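Local coordinates for Lin2722 protein (Listeria innocua, PDB 3DS8) that is of unknown function but belongs to the alpha/beta hydrolase clan and carries a probable Ser-His-Asp triad, consistent with a hydrolytic role, at residues D24-E29 and K234-L239; V174-G179 and L197-F202. All coordinates share one frame; numbering follows the deposited sequence.

In the fold
From the N terminus, strand 6-9 leads into helix 20-30, whose segment 24-29 later meets helix 229-240. Contact 1 joins the two across 204 intervening residues, which include most strands of the sheet. Contact 2 lies wholly within that long loop: strand 173-180 runs through the sheet, and 17 residues after segment 174-179 ends, segment 197-202 packs against it. The contacts nest without crossing. Their centres are 20 Å apart, yet they meet where Phe238 of contact 1 packs on the backbone of Val174 and Leu175 in contact 2. Segment 174-179 thus has helix 229-240 on one face and loop 197-202 on the other.

Contact 1 (D24-E29 and K234-L239); sequences DQLMNE and KTYWFL
Leu26 reaches across to the aromatic ring of Tyr236, its CD2 methyl meeting CD1 of that ring at 3.9 Å. The methyl arrives at the rim of the ring, close to its plane, and not over a face. The two side chains slant across each other. The other branch of Leu26 turns to Leu239, where Leu26 CD1 meets Leu239 CD1 in a looser methyl-to-methyl touch of 4.5 Å. One leucine therefore spans two residues on successive turns of helix 229-240. The CB of Leu26 does not aim at that helix; with CG anti to the carbonyl carbon (chi1 -67°), the forked end is nevertheless carried over to it. Tyr236, by contrast, starts toward its partner, and CG anti to the backbone N (chi1 169°) sends the ring out beside the carbonyl carbon, where its CD1 edge meets Leu26. The nearest CA atoms across the seam, those of Leu26 and Tyr236, are 7.4 Å apart, and the junction is small and apolar, burying 109 Å² in all.

This is a helix-helix seam of the alpha/beta hydrolase fold: helix 20-30 follows the first strand and helix 229-240 precedes the last, positions consistent with the first and last helices of the canonical fold. Tyr236 is placed further by a ring stack with Tyr30, and its side chain also touches Ser32 and Lys241. Leu26, within the wider pi-type turn at 25-29, is hydrogen-bonded through its backbone to Ser32. Deeper in, Leu239 rests on Asp97 and Val99 of strand 95-101 and on Lys126 of strand 123-130.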
# COMPACT_ATOMS: atom_id res chain seq x y z
N ASP A 24 9.07 -5.84 -12.47
CA ASP A 24 9.72 -6.69 -13.46
C ASP A 24 9.23 -8.14 -13.34
O ASP A 24 9.03 -8.81 -14.34
CB ASP A 24 11.26 -6.65 -13.32
CG ASP A 24 11.88 -5.34 -13.86
OD1 ASP A 24 11.16 -4.51 -14.48
OD2 ASP A 24 13.12 -5.17 -13.67
N GLN A 25 9.04 -8.63 -12.11
CA GLN A 25 8.50 -9.96 -11.92
C GLN A 25 7.05 -10.06 -12.49
O GLN A 25 6.71 -11.02 -13.18
CB GLN A 25 8.58 -10.38 -10.46
CG GLN A 25 9.95 -10.89 -10.07
CD GLN A 25 9.99 -11.50 -8.68
OE1 GLN A 25 10.60 -10.91 -7.79
NE2 GLN A 25 9.28 -12.59 -8.47
N LEU A 26 6.22 -9.07 -12.21
CA LEU A 26 4.85 -9.08 -12.72
C LEU A 26 4.81 -9.02 -14.25
O LEU A 26 4.01 -9.73 -14.88
CB LEU A 26 4.04 -7.92 -12.16
CG LEU A 26 3.75 -7.97 -10.67
CD1 LEU A 26 3.10 -6.65 -10.24
CD2 LEU A 26 2.88 -9.16 -10.28
N MSE A 27 5.73 -8.23 -14.86
CA MSE A 27 5.75 -8.08 -16.30
C MSE A 27 6.53 -9.16 -17.05
O MSE A 27 6.23 -9.44 -18.22
CB MSE A 27 6.29 -6.67 -16.66
CG MSE A 27 5.32 -5.66 -16.16
SE MSE A 27 5.90 -3.88 -16.63
CE MSE A 27 5.57 -3.95 -18.57
N ASN A 28 7.55 -9.76 -16.42
CA ASN A 28 8.48 -10.58 -17.17
C ASN A 28 8.38 -12.06 -16.82
O ASN A 28 8.68 -12.91 -17.66
CB ASN A 28 9.95 -10.11 -16.96
CG ASN A 28 10.20 -8.69 -17.46
OD1 ASN A 28 9.40 -8.12 -18.21
ND2 ASN A 28 11.30 -8.09 -16.99
N GLU A 29 8.04 -12.36 -15.59
CA GLU A 29 7.99 -13.74 -15.11
C GLU A 29 6.59 -14.25 -14.88
O GLU A 29 6.20 -15.24 -15.47
CB GLU A 29 8.84 -13.87 -13.87
CG GLU A 29 10.30 -13.77 -14.28
CD GLU A 29 11.17 -14.06 -13.17
OE1 GLU A 29 11.62 -13.07 -12.53
OE2 GLU A 29 11.37 -15.28 -12.95
N LYS A 234 3.54 -12.93 -2.16
CA LYS A 234 2.26 -12.67 -1.47
C LYS A 234 1.46 -11.58 -2.20
O LYS A 234 0.24 -11.66 -2.31
CB LYS A 234 2.51 -12.35 -0.00
CG LYS A 234 1.26 -12.45 0.86
CD LYS A 234 0.84 -13.86 1.16
CE LYS A 234 -0.47 -13.88 1.96
NZ LYS A 234 -1.01 -15.27 2.20
N THR A 235 2.18 -10.56 -2.69
CA THR A 235 1.60 -9.48 -3.41
C THR A 235 0.99 -9.98 -4.73
O THR A 235 -0.14 -9.65 -5.08
CB THR A 235 2.63 -8.32 -3.62
OG1 THR A 235 2.99 -7.78 -2.34
CG2 THR A 235 2.03 -7.20 -4.43
N TYR A 236 1.76 -10.76 -5.49
CA TYR A 236 1.19 -11.38 -6.68
C TYR A 236 -0.07 -12.14 -6.36
O TYR A 236 -1.09 -11.97 -7.04
CB TYR A 236 2.20 -12.32 -7.34
CG TYR A 236 1.58 -13.17 -8.41
CD1 TYR A 236 1.29 -12.63 -9.71
CD2 TYR A 236 1.23 -14.49 -8.15
CE1 TYR A 236 0.72 -13.38 -10.66
CE2 TYR A 236 0.62 -15.25 -9.11
CZ TYR A 236 0.37 -14.70 -10.36
OH TYR A 236 -0.19 -15.49 -11.33
N TRP A 237 0.00 -13.01 -5.34
CA TRP A 237 -1.16 -13.80 -4.93
C TRP A 237 -2.36 -12.91 -4.65
O TRP A 237 -3.45 -13.19 -5.10
CB TRP A 237 -0.84 -14.65 -3.69
CG TRP A 237 -2.05 -15.27 -3.09
CD1 TRP A 237 -2.67 -16.37 -3.51
CD2 TRP A 237 -2.77 -14.80 -1.96
NE1 TRP A 237 -3.77 -16.63 -2.72
CE2 TRP A 237 -3.85 -15.68 -1.76
CE3 TRP A 237 -2.60 -13.72 -1.09
CZ2 TRP A 237 -4.76 -15.50 -0.75
CZ3 TRP A 237 -3.51 -13.57 -0.09
CH2 TRP A 237 -4.56 -14.47 0.08
N PHE A 238 -2.14 -11.83 -3.88
CA PHE A 238 -3.25 -10.97 -3.51
C PHE A 238 -3.83 -10.24 -4.72
O PHE A 238 -5.05 -10.12 -4.88
CB PHE A 238 -2.76 -9.98 -2.48
CG PHE A 238 -3.84 -9.24 -1.77
CD1 PHE A 238 -4.70 -9.91 -0.90
CD2 PHE A 238 -3.98 -7.86 -1.92
CE1 PHE A 238 -5.65 -9.20 -0.15
CE2 PHE A 238 -4.92 -7.16 -1.21
CZ PHE A 238 -5.75 -7.82 -0.32
N LEU A 239 -2.95 -9.82 -5.62
CA LEU A 239 -3.38 -9.06 -6.80
C LEU A 239 -3.99 -9.92 -7.88
O LEU A 239 -4.88 -9.46 -8.58
CB LEU A 239 -2.21 -8.25 -7.41
CG LEU A 239 -1.57 -7.12 -6.59
CD1 LEU A 239 -0.30 -6.59 -7.33
CD2 LEU A 239 -2.61 -6.01 -6.31

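Contact 2 (V174-G179 and L197-F202)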
# COMPACT_ATOMS: atom_id res chain seq x y z
N VAL A 174 -7.41 -5.43 1.74
CA VAL A 174 -6.17 -4.91 2.32
C VAL A 174 -5.27 -6.05 2.71
O VAL A 174 -5.71 -7.00 3.38
CB VAL A 174 -6.45 -3.99 3.54
CG1 VAL A 174 -5.15 -3.59 4.19
CG2 VAL A 174 -7.25 -2.78 3.13
N LEU A 175 -4.01 -5.97 2.30
CA LEU A 175 -2.98 -6.91 2.71
C LEU A 175 -1.89 -6.10 3.39
O LEU A 175 -1.31 -5.15 2.80
CB LEU A 175 -2.36 -7.65 1.50
CG LEU A 175 -1.09 -8.46 1.77
CD1 LEU A 175 -1.37 -9.56 2.78
CD2 LEU A 175 -0.53 -9.01 0.39
N ALA A 176 -1.63 -6.43 4.67
CA ALA A 176 -0.57 -5.79 5.43
C ALA A 176 0.57 -6.78 5.62
O ALA A 176 0.44 -7.84 6.26
CB ALA A 176 -1.08 -5.32 6.83
N ILE A 177 1.70 -6.43 5.01
CA ILE A 177 2.93 -7.17 5.13
C ILE A 177 3.86 -6.53 6.11
O ILE A 177 4.11 -5.29 6.06
CB ILE A 177 3.60 -7.27 3.74
CG1 ILE A 177 2.79 -8.21 2.83
CG2 ILE A 177 5.07 -7.74 3.88
CD1 ILE A 177 3.28 -8.23 1.38
N ALA A 178 4.34 -7.31 7.08
CA ALA A 178 5.18 -6.80 8.13
C ALA A 178 6.42 -7.64 8.29
O ALA A 178 6.38 -8.86 8.10
CB ALA A 178 4.45 -6.76 9.46
N GLY A 179 7.54 -7.00 8.61
CA GLY A 179 8.77 -7.72 8.97
C GLY A 179 9.05 -7.72 10.47
O GLY A 179 8.70 -6.79 11.22
N LEU A 197 1.20 -3.66 11.41
CA LEU A 197 -0.02 -4.45 11.43
C LEU A 197 -1.20 -3.73 12.06
O LEU A 197 -2.26 -4.32 12.20
CB LEU A 197 0.23 -5.73 12.20
CG LEU A 197 1.27 -6.70 11.65
CD1 LEU A 197 1.52 -7.77 12.77
CD2 LEU A 197 0.87 -7.33 10.33
N ALA A 198 -1.03 -2.45 12.39
CA ALA A 198 -2.03 -1.75 13.20
C ALA A 198 -3.32 -1.47 12.41
O ALA A 198 -4.34 -1.15 13.00
CB ALA A 198 -1.44 -0.50 13.81
N THR A 199 -3.28 -1.68 11.09
CA THR A 199 -4.48 -1.84 10.27
C THR A 199 -5.51 -2.79 10.89
O THR A 199 -6.69 -2.66 10.62
CB THR A 199 -4.12 -2.33 8.85
OG1 THR A 199 -2.99 -3.21 8.92
CG2 THR A 199 -3.77 -1.12 7.93
N ARG A 200 -5.05 -3.74 11.71
CA ARG A 200 -5.95 -4.67 12.40
C ARG A 200 -7.04 -3.97 13.20
O ARG A 200 -8.11 -4.54 13.46
CB ARG A 200 -5.07 -5.47 13.38
CG ARG A 200 -5.68 -6.51 14.10
CD ARG A 200 -4.67 -7.03 15.10
NE ARG A 200 -3.61 -7.81 14.45
CZ ARG A 200 -2.78 -8.61 15.12
NH1 ARG A 200 -2.93 -8.75 16.42
NH2 ARG A 200 -1.83 -9.29 14.50
N LEU A 201 -6.76 -2.74 13.61
CA LEU A 201 -7.66 -1.99 14.47
C LEU A 201 -8.68 -1.12 13.74
O LEU A 201 -9.56 -0.53 14.39
CB LEU A 201 -6.85 -1.16 15.46
CG LEU A 201 -5.83 -2.00 16.27
CD1 LEU A 201 -5.19 -1.16 17.28
CD2 LEU A 201 -6.45 -3.24 16.93
N PHE A 202 -8.62 -1.06 12.42
CA PHE A 202 -9.57 -0.26 11.67
C PHE A 202 -10.01 -0.84 10.33
O PHE A 202 -11.09 -0.48 9.84
CB PHE A 202 -9.07 1.21 11.54
CG PHE A 202 -7.82 1.40 10.72
CD1 PHE A 202 -7.90 1.72 9.37
CD2 PHE A 202 -6.55 1.34 11.30
CE1 PHE A 202 -6.79 1.91 8.63
CE2 PHE A 202 -5.43 1.55 10.54
CZ PHE A 202 -5.54 1.83 9.20
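Ala178 and Leu197 form the close part of this contact: the Ala178 CB methyl lies 3.7 Å from Leu197 CD2 and 3.9 Å from CG of the same leucine. Leu197 CG stands beside its own backbone N (chi1 -63°), which brings CD2 onto the strand, where it also passes 4.1 Å from Ala176 O. Ala176 CB meets Thr199 OG1 at 3.5 Å, a methyl against a hydroxyl whose hydrogen bond is made with Tyr210 OH. The small alanine side chains probably allow the close approach.

The contact loosens toward Val174, which points the same way but only borders the loop, and toward the end of the 3-10 turn 198-201, where Leu201, partly exposed, lies far from the strand. Arg200 is buried, with a salt bridge to Glu212 and hydrogen bonds to Leu146 O and Phe148 O. Ala178 lies near the probable Ser-His-Asp triad without touching it.

Strand 173-180 runs parallel between strands 123-130 and 209-216; Leu175 and Ile177 point from its opposite face onto helix 229-240, while beyond the loop Met158 of helix 156-163 packs on Ala198, Leu201 and Phe202.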